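Local atomic coordinates of alanine racemase (Actinobacillus succinogenes, PDB entry 3C3K), a protein that has the two-lobed periplasmic binding protein-like fold and probably binds a small ligand in the cleft between its lobes. Residues D108-S112 with Y138-R142; E143-L147 with S158-Y162. One frame throughout, in Å; residues are numbered along the deposited sequence.

Contact 1. Residues D108-S112 with Y138-R142; sequences DVAAS and YAQHR
Asp108, in the first turn of helix 108-121, meets Tyr138, His141 and Arg142 of helix 137-152. This is helix-helix packing in one lobe of the periplasmic binding protein-like fold, with strand 127-131 between the two helices in sequence. The short axes cross at -38° and approach to 8.7 Å. Asp108 carries the centre of the contact. Its CB lies 3.9 Å from CB of His141. CG sits beside the backbone N, anti to the carbonyl carbon (chi1 -76°), and this brings the carboxylate over to helix 137-152. There CG packs alongside Tyr138 CB. OD1 takes the salt bridge, and Arg142 grips it side-on with two nitrogens. NH2 of Arg142 is 2.9 Å from Asp108 OD1, and NE of Arg142 is 3.0 Å from the same oxygen. OD1 lies almost in the guanidinium plane, yet both nitrogens reach it from one face of the carboxylate. The two planes are turned 56° apart. OD2 of Asp108 instead lies 3.2 Å from CB of Tyr138. The Tyr138 ring sits by one face of the guanidinium group, with CD1 offset toward its rim. Phe219 adds a cation-pi contact, so aromatic packing and the salt bridge together probably restrain the arginine. Arg142 NH2 also hydrogen-bonds to a glycerol, which may mark a pocket. Val109 CG2 makes a CH-pi contact over a face of the His141 ring. Ser112 OG turns back to its own helix and donates to Asp108 O at 2.6 Å, and Ser112 OG lies 3.6 Å from CA of Arg142.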
ATOM      1  N   ASP B 108       3.884  15.912  15.556  1.00 16.76           N
ATOM      2  CA  ASP B 108       3.227  16.461  14.390  1.00 16.03           C
ATOM      3  C   ASP B 108       3.172  17.967  14.385  1.00 16.18           C
ATOM      4  O   ASP B 108       3.209  18.605  13.314  1.00 15.03           O
ATOM      5  CB  ASP B 108       1.847  15.863  14.248  1.00 16.63           C
ATOM      6  CG  ASP B 108       1.908  14.431  13.700  1.00 16.15           C
ATOM      7  OD1 ASP B 108       2.425  14.321  12.598  1.00 15.62           O
ATOM      8  OD2 ASP B 108       1.545  13.451  14.370  1.00 15.75           O
ATOM      9  N   VAL B 109       3.020  18.556  15.557  1.00 16.44           N
ATOM     10  CA  VAL B 109       2.961  20.038  15.625  1.00 16.09           C
ATOM     11  C   VAL B 109       4.280  20.628  15.279  1.00 15.69           C
ATOM     12  O   VAL B 109       4.304  21.515  14.471  1.00 17.05           O
ATOM     13  CB  VAL B 109       2.512  20.552  16.994  1.00 16.76           C
ATOM     14  CG1 VAL B 109       2.490  22.133  17.020  1.00 16.94           C
ATOM     15  CG2 VAL B 109       1.157  20.086  17.208  1.00 14.06           C
ATOM     16  N   ALA B 110       5.392  20.094  15.811  1.00 14.73           N
ATOM     17  CA  ALA B 110       6.700  20.667  15.479  1.00 14.48           C
ATOM     18  C   ALA B 110       7.036  20.489  13.990  1.00 14.75           C
ATOM     19  O   ALA B 110       7.551  21.425  13.369  1.00 16.25           O
ATOM     20  CB  ALA B 110       7.859  20.084  16.345  1.00 12.99           C
ATOM     21  N   ALA B 111       6.784  19.302  13.427  1.00 13.42           N
ATOM     22  CA  ALA B 111       7.025  19.074  11.996  1.00 12.89           C
ATOM     23  C   ALA B 111       6.210  20.009  11.119  1.00 14.41           C
ATOM     24  O   ALA B 111       6.762  20.508  10.169  1.00 14.44           O
ATOM     25  CB  ALA B 111       6.735  17.641  11.615  1.00 12.80           C
ATOM     26  N   SER B 112       4.893  20.184  11.369  1.00 12.57           N
ATOM     27  CA  SER B 112       4.137  21.036  10.485  1.00 14.68           C
ATOM     28  C   SER B 112       4.457  22.506  10.588  1.00 15.07           C
ATOM     29  O   SER B 112       4.440  23.178   9.583  1.00 15.89           O
ATOM     30  CB  SER B 112       2.632  20.778  10.539  1.00 14.41           C
ATOM     31  OG  SER B 112       2.335  20.514  11.854  1.00 23.45           O
ATOM     32  N   TYR B 138      -3.437  13.359  14.722  1.00 16.41           N
ATOM     33  CA  TYR B 138      -2.359  13.916  13.950  1.00 16.73           C
ATOM     34  C   TYR B 138      -2.902  14.845  12.841  1.00 15.92           C
ATOM     35  O   TYR B 138      -2.261  15.809  12.495  1.00 15.76           O
ATOM     36  CB  TYR B 138      -1.424  12.872  13.383  1.00 16.18           C
ATOM     37  CG  TYR B 138      -2.059  11.776  12.563  1.00 17.49           C
ATOM     38  CD1 TYR B 138      -2.415  11.963  11.209  1.00 19.02           C
ATOM     39  CD2 TYR B 138      -2.197  10.483  13.108  1.00 14.28           C
ATOM     40  CE1 TYR B 138      -2.988  10.874  10.464  1.00 16.81           C
ATOM     41  CE2 TYR B 138      -2.741   9.439  12.386  1.00 11.95           C
ATOM     42  CZ  TYR B 138      -3.099   9.630  11.073  1.00 15.58           C
ATOM     43  OH  TYR B 138      -3.583   8.497  10.415  1.00 18.94           O
ATOM     44  N   ALA B 139      -4.071  14.558  12.284  1.00 16.30           N
ATOM     45  CA  ALA B 139      -4.547  15.452  11.225  1.00 17.70           C
ATOM     46  C   ALA B 139      -4.966  16.789  11.824  1.00 17.23           C
ATOM     47  O   ALA B 139      -4.818  17.859  11.183  1.00 18.69           O
ATOM     48  CB  ALA B 139      -5.666  14.822  10.383  1.00 17.32           C
ATOM     49  N   GLN B 140      -5.466  16.748  13.052  1.00 17.03           N
ATOM     50  CA  GLN B 140      -5.845  17.985  13.773  1.00 16.64           C
ATOM     51  C   GLN B 140      -4.585  18.840  14.090  1.00 15.99           C
ATOM     52  O   GLN B 140      -4.571  20.060  13.899  1.00 16.08           O
ATOM     53  CB  GLN B 140      -6.547  17.606  15.056  1.00 17.27           C
ATOM     54  CG  GLN B 140      -7.989  16.940  14.863  1.00 18.49           C
ATOM     55  CD  GLN B 140      -8.471  16.386  16.178  1.00 17.82           C
ATOM     56  OE1 GLN B 140      -8.257  16.999  17.180  1.00 19.11           O
ATOM     57  NE2 GLN B 140      -9.044  15.207  16.179  1.00 20.50           N
ATOM     58  N   HIS B 141      -3.527  18.182  14.537  1.00 15.40           N
ATOM     59  CA  HIS B 141      -2.301  18.861  14.944  1.00 15.58           C
ATOM     60  C   HIS B 141      -1.615  19.479  13.730  1.00 15.21           C
ATOM     61  O   HIS B 141      -0.989  20.563  13.827  1.00 16.92           O
ATOM     62  CB  HIS B 141      -1.308  17.844  15.527  1.00 15.96           C
ATOM     63  CG  HIS B 141      -1.578  17.486  16.951  1.00 16.65           C
ATOM     64  ND1 HIS B 141      -2.474  18.181  17.741  1.00 22.86           N
ATOM     65  CD2 HIS B 141      -1.080  16.503  17.726  1.00 17.02           C
ATOM     66  CE1 HIS B 141      -2.498  17.653  18.948  1.00 17.62           C
ATOM     67  NE2 HIS B 141      -1.641  16.648  18.974  1.00 21.39           N
ATOM     68  N   ARG B 142      -1.659  18.775  12.595  1.00 14.28           N
ATOM     69  CA  ARG B 142      -1.005  19.313  11.395  1.00 13.54           C
ATOM     70  C   ARG B 142      -1.787  20.521  10.951  1.00 13.86           C
ATOM     71  O   ARG B 142      -1.206  21.500  10.571  1.00 15.17           O
ATOM     72  CB  ARG B 142      -0.860  18.265  10.261  1.00 13.28           C
ATOM     73  CG  ARG B 142       0.252  17.128  10.556  1.00 12.33           C
ATOM     74  CD  ARG B 142       0.131  15.913   9.557  1.00 14.18           C
ATOM     75  NE  ARG B 142       0.777  14.763  10.181  1.00 18.20           N
ATOM     76  CZ  ARG B 142       0.727  13.515   9.766  1.00 13.40           C
ATOM     77  NH1 ARG B 142       0.143  13.207   8.602  1.00 13.56           N
ATOM     78  NH2 ARG B 142       1.341  12.583  10.496  1.00 17.23           N
TER

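Contact 2. Residues E143-L147 with S158-Y162; sequences ESGYL and SRISY
Tyr146 OH is gripped by two backbone groups. It accepts from N of Arg159, with 2.8 Å between Tyr146 OH and Arg159 N and a fairly straight N-H...O angle of 156°. It also hydrogen-bonds to the carbonyl O of Ile127. The phenol thus joins helix 137-152 to two neighbouring strands. Its CG is anti to the backbone N (chi1 157°), which sends the ring across to the sheet. On the way the ring slides past Ile160, running in the opposite direction, with CE1 of Tyr146 3.8 Å from CG1 of Ile160. Ile160 is the apolar centre. Its CD1 reaches the carboxylate end of Glu143, 3.7 Å from Glu143 CD, and meets Leu147 CD2 at 4.1 Å. Leu147 CD2 also touches Ser158 OG at 3.4 Å. Glu143 stretches out over Ile160 toward Tyr162, crossing both side chains at about a right angle. The Tyr162 hydroxyl bonds to Glu143 OE1, but the modelled separation is very short and its exact value is doubtful. OE1 lies near the plane of the Tyr162 ring, at its edge, and also hydrogen-bonds to ND2 of Asn131. The carboxylate thus has partners on both strand 159-162 and strand 127-131, the first of them at a doubtful distance. The short axis of 143-147 runs at 157° to strand 159-162, nearly antiparallel. Strand 127-131, this helix and strand 159-162 form a beta-alpha-beta crossover of the parallel sheet.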
ATOM      1  N   GLU B 143      -3.114  20.466  11.028  1.00 13.26           N
ATOM      2  CA  GLU B 143      -3.940  21.633  10.691  1.00 13.26           C
ATOM      3  C   GLU B 143      -3.703  22.841  11.621  1.00 14.29           C
ATOM      4  O   GLU B 143      -3.614  23.937  11.121  1.00 13.69           O
ATOM      5  CB  GLU B 143      -5.431  21.240  10.598  1.00 12.01           C
ATOM      6  CG  GLU B 143      -6.360  22.374  10.202  1.00 15.12           C
ATOM      7  CD  GLU B 143      -7.802  21.966   9.875  1.00 16.84           C
ATOM      8  OE1 GLU B 143      -8.047  21.066   9.055  1.00 18.67           O
ATOM      9  OE2 GLU B 143      -8.739  22.605  10.400  1.00 22.41           O
ATOM     10  N   SER B 144      -3.557  22.630  12.954  1.00 15.43           N
ATOM     11  CA  SER B 144      -3.400  23.734  13.924  1.00 16.99           C
ATOM     12  C   SER B 144      -2.060  24.306  13.696  1.00 15.87           C
ATOM     13  O   SER B 144      -1.913  25.494  13.685  1.00 17.73           O
ATOM     14  CB  SER B 144      -3.276  23.272  15.409  1.00 17.19           C
ATOM     15  OG  SER B 144      -4.285  22.449  15.836  1.00 22.70           O
ATOM     16  N   GLY B 145      -1.059  23.426  13.641  1.00 17.15           N
ATOM     17  CA  GLY B 145       0.319  23.808  13.432  1.00 16.78           C
ATOM     18  C   GLY B 145       0.374  24.723  12.199  1.00 18.26           C
ATOM     19  O   GLY B 145       0.947  25.803  12.280  1.00 19.92           O
ATOM     20  N   TYR B 146      -0.256  24.315  11.079  1.00 16.62           N
ATOM     21  CA  TYR B 146      -0.305  25.118   9.837  1.00 14.43           C
ATOM     22  C   TYR B 146      -0.991  26.489  10.096  1.00 15.32           C
ATOM     23  O   TYR B 146      -0.468  27.512   9.748  1.00 14.53           O
ATOM     24  CB  TYR B 146      -1.103  24.357   8.749  1.00 12.72           C
ATOM     25  CG  TYR B 146      -1.718  25.165   7.621  1.00 12.91           C
ATOM     26  CD1 TYR B 146      -3.101  25.464   7.617  1.00 10.13           C
ATOM     27  CD2 TYR B 146      -0.963  25.550   6.508  1.00 14.74           C
ATOM     28  CE1 TYR B 146      -3.693  26.194   6.600  1.00  9.03           C
ATOM     29  CE2 TYR B 146      -1.567  26.254   5.444  1.00 10.94           C
ATOM     30  CZ  TYR B 146      -2.941  26.605   5.534  1.00 11.91           C
ATOM     31  OH  TYR B 146      -3.560  27.314   4.522  1.00 15.00           O
ATOM     32  N   LEU B 147      -2.175  26.497  10.693  1.00 18.01           N
ATOM     33  CA  LEU B 147      -2.952  27.751  10.820  1.00 18.36           C
ATOM     34  C   LEU B 147      -2.262  28.738  11.782  1.00 19.69           C
ATOM     35  O   LEU B 147      -2.130  29.935  11.494  1.00 19.73           O
ATOM     36  CB  LEU B 147      -4.288  27.426  11.414  1.00 18.70           C
ATOM     37  CG  LEU B 147      -5.313  26.826  10.468  1.00 18.85           C
ATOM     38  CD1 LEU B 147      -6.559  26.464  11.299  1.00 20.43           C
ATOM     39  CD2 LEU B 147      -5.597  27.866   9.455  1.00 14.64           C
ATOM     40  N   SER B 158      -4.994  31.932   4.037  1.00 19.75           N
ATOM     41  CA  SER B 158      -5.212  30.681   4.678  1.00 20.04           C
ATOM     42  C   SER B 158      -6.140  29.904   3.803  1.00 20.53           C
ATOM     43  O   SER B 158      -7.175  30.468   3.320  1.00 18.88           O
ATOM     44  CB  SER B 158      -5.994  30.916   5.968  1.00 19.68           C
ATOM     45  OG  SER B 158      -5.461  30.107   6.928  1.00 25.41           O
ATOM     46  N   ARG B 159      -5.788  28.629   3.573  1.00 19.25           N
ATOM     47  CA  ARG B 159      -6.763  27.721   3.069  1.00 19.30           C
ATOM     48  C   ARG B 159      -6.599  26.253   3.114  1.00 19.22           C
ATOM     49  O   ARG B 159      -5.520  25.718   2.853  1.00 18.31           O
ATOM     50  CB  ARG B 159      -7.699  28.283   2.036  1.00 22.80           C
ATOM     51  CG  ARG B 159      -7.563  28.094   0.568  1.00 22.52           C
ATOM     52  CD  ARG B 159      -8.893  28.773   0.043  1.00 26.19           C
ATOM     53  NE  ARG B 159      -8.625  29.978  -0.774  1.00 30.12           N
ATOM     54  CZ  ARG B 159      -8.485  31.229  -0.303  1.00 35.08           C
ATOM     55  NH1 ARG B 159      -8.215  32.224  -1.149  1.00 35.29           N
ATOM     56  NH2 ARG B 159      -8.580  31.498   1.001  1.00 34.21           N
ATOM     57  N   ILE B 160      -7.707  25.589   3.389  1.00 17.26           N
ATOM     58  CA  ILE B 160      -7.658  24.163   3.643  1.00 16.54           C
ATOM     59  C   ILE B 160      -8.659  23.475   2.761  1.00 17.58           C
ATOM     60  O   ILE B 160      -9.845  23.906   2.665  1.00 16.67           O
ATOM     61  CB  ILE B 160      -8.014  23.883   5.107  1.00 16.33           C
ATOM     62  CG1 ILE B 160      -7.051  24.625   5.999  1.00 15.41           C
ATOM     63  CG2 ILE B 160      -8.025  22.360   5.405  1.00 12.92           C
ATOM     64  CD1 ILE B 160      -7.482  24.777   7.476  1.00 16.95           C
ATOM     65  N   SER B 161      -8.213  22.403   2.120  1.00 15.14           N
ATOM     66  CA  SER B 161      -9.147  21.660   1.329  1.00 16.81           C
ATOM     67  C   SER B 161      -9.062  20.210   1.808  1.00 16.94           C
ATOM     68  O   SER B 161      -7.974  19.745   2.119  1.00 17.97           O
ATOM     69  CB  SER B 161      -8.699  21.799  -0.127  1.00 16.88           C
ATOM     70  OG  SER B 161      -9.409  20.929  -0.957  1.00 19.93           O
ATOM     71  N   TYR B 162     -10.181  19.500   1.903  1.00 16.73           N
ATOM     72  CA  TYR B 162     -10.155  18.205   2.575  1.00 18.41           C
ATOM     73  C   TYR B 162     -10.274  17.114   1.563  1.00 19.14           C
ATOM     74  O   TYR B 162     -11.198  17.096   0.727  1.00 18.27           O
ATOM     75  CB  TYR B 162     -11.240  18.064   3.672  1.00 19.15           C
ATOM     76  CG  TYR B 162     -11.014  18.998   4.840  1.00 19.80           C
ATOM     77  CD1 TYR B 162     -10.205  18.611   5.891  1.00 17.13           C
ATOM     78  CD2 TYR B 162     -11.603  20.279   4.891  1.00 20.80           C
ATOM     79  CE1 TYR B 162      -9.959  19.442   6.946  1.00 19.99           C
ATOM     80  CE2 TYR B 162     -11.375  21.145   6.000  1.00 18.30           C
ATOM     81  CZ  TYR B 162     -10.534  20.697   7.018  1.00 21.00           C
ATOM     82  OH  TYR B 162     -10.188  21.462   8.124  1.00 20.82           O
TER

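Overall arrangement
From the N terminus, the chain builds most of the six-stranded parallel sheet and then enters helix 108-121. Strand 127-131 follows, and helix 137-152 returns to lie against the first turn of helix 108-121. Contact 1 closes that loop, with 25 residues between its segments. The same helix then runs on into contact 2, where strand 159-162 comes back after only ten intervening residues. The two loops stand in series and neither nest nor cross. Their centres are 10 Å apart, and they touch where Ser112 packs on Gly145. Helix 137-152 is therefore held by a helix on one side and by the edge strand of the four-stranded sheet on another.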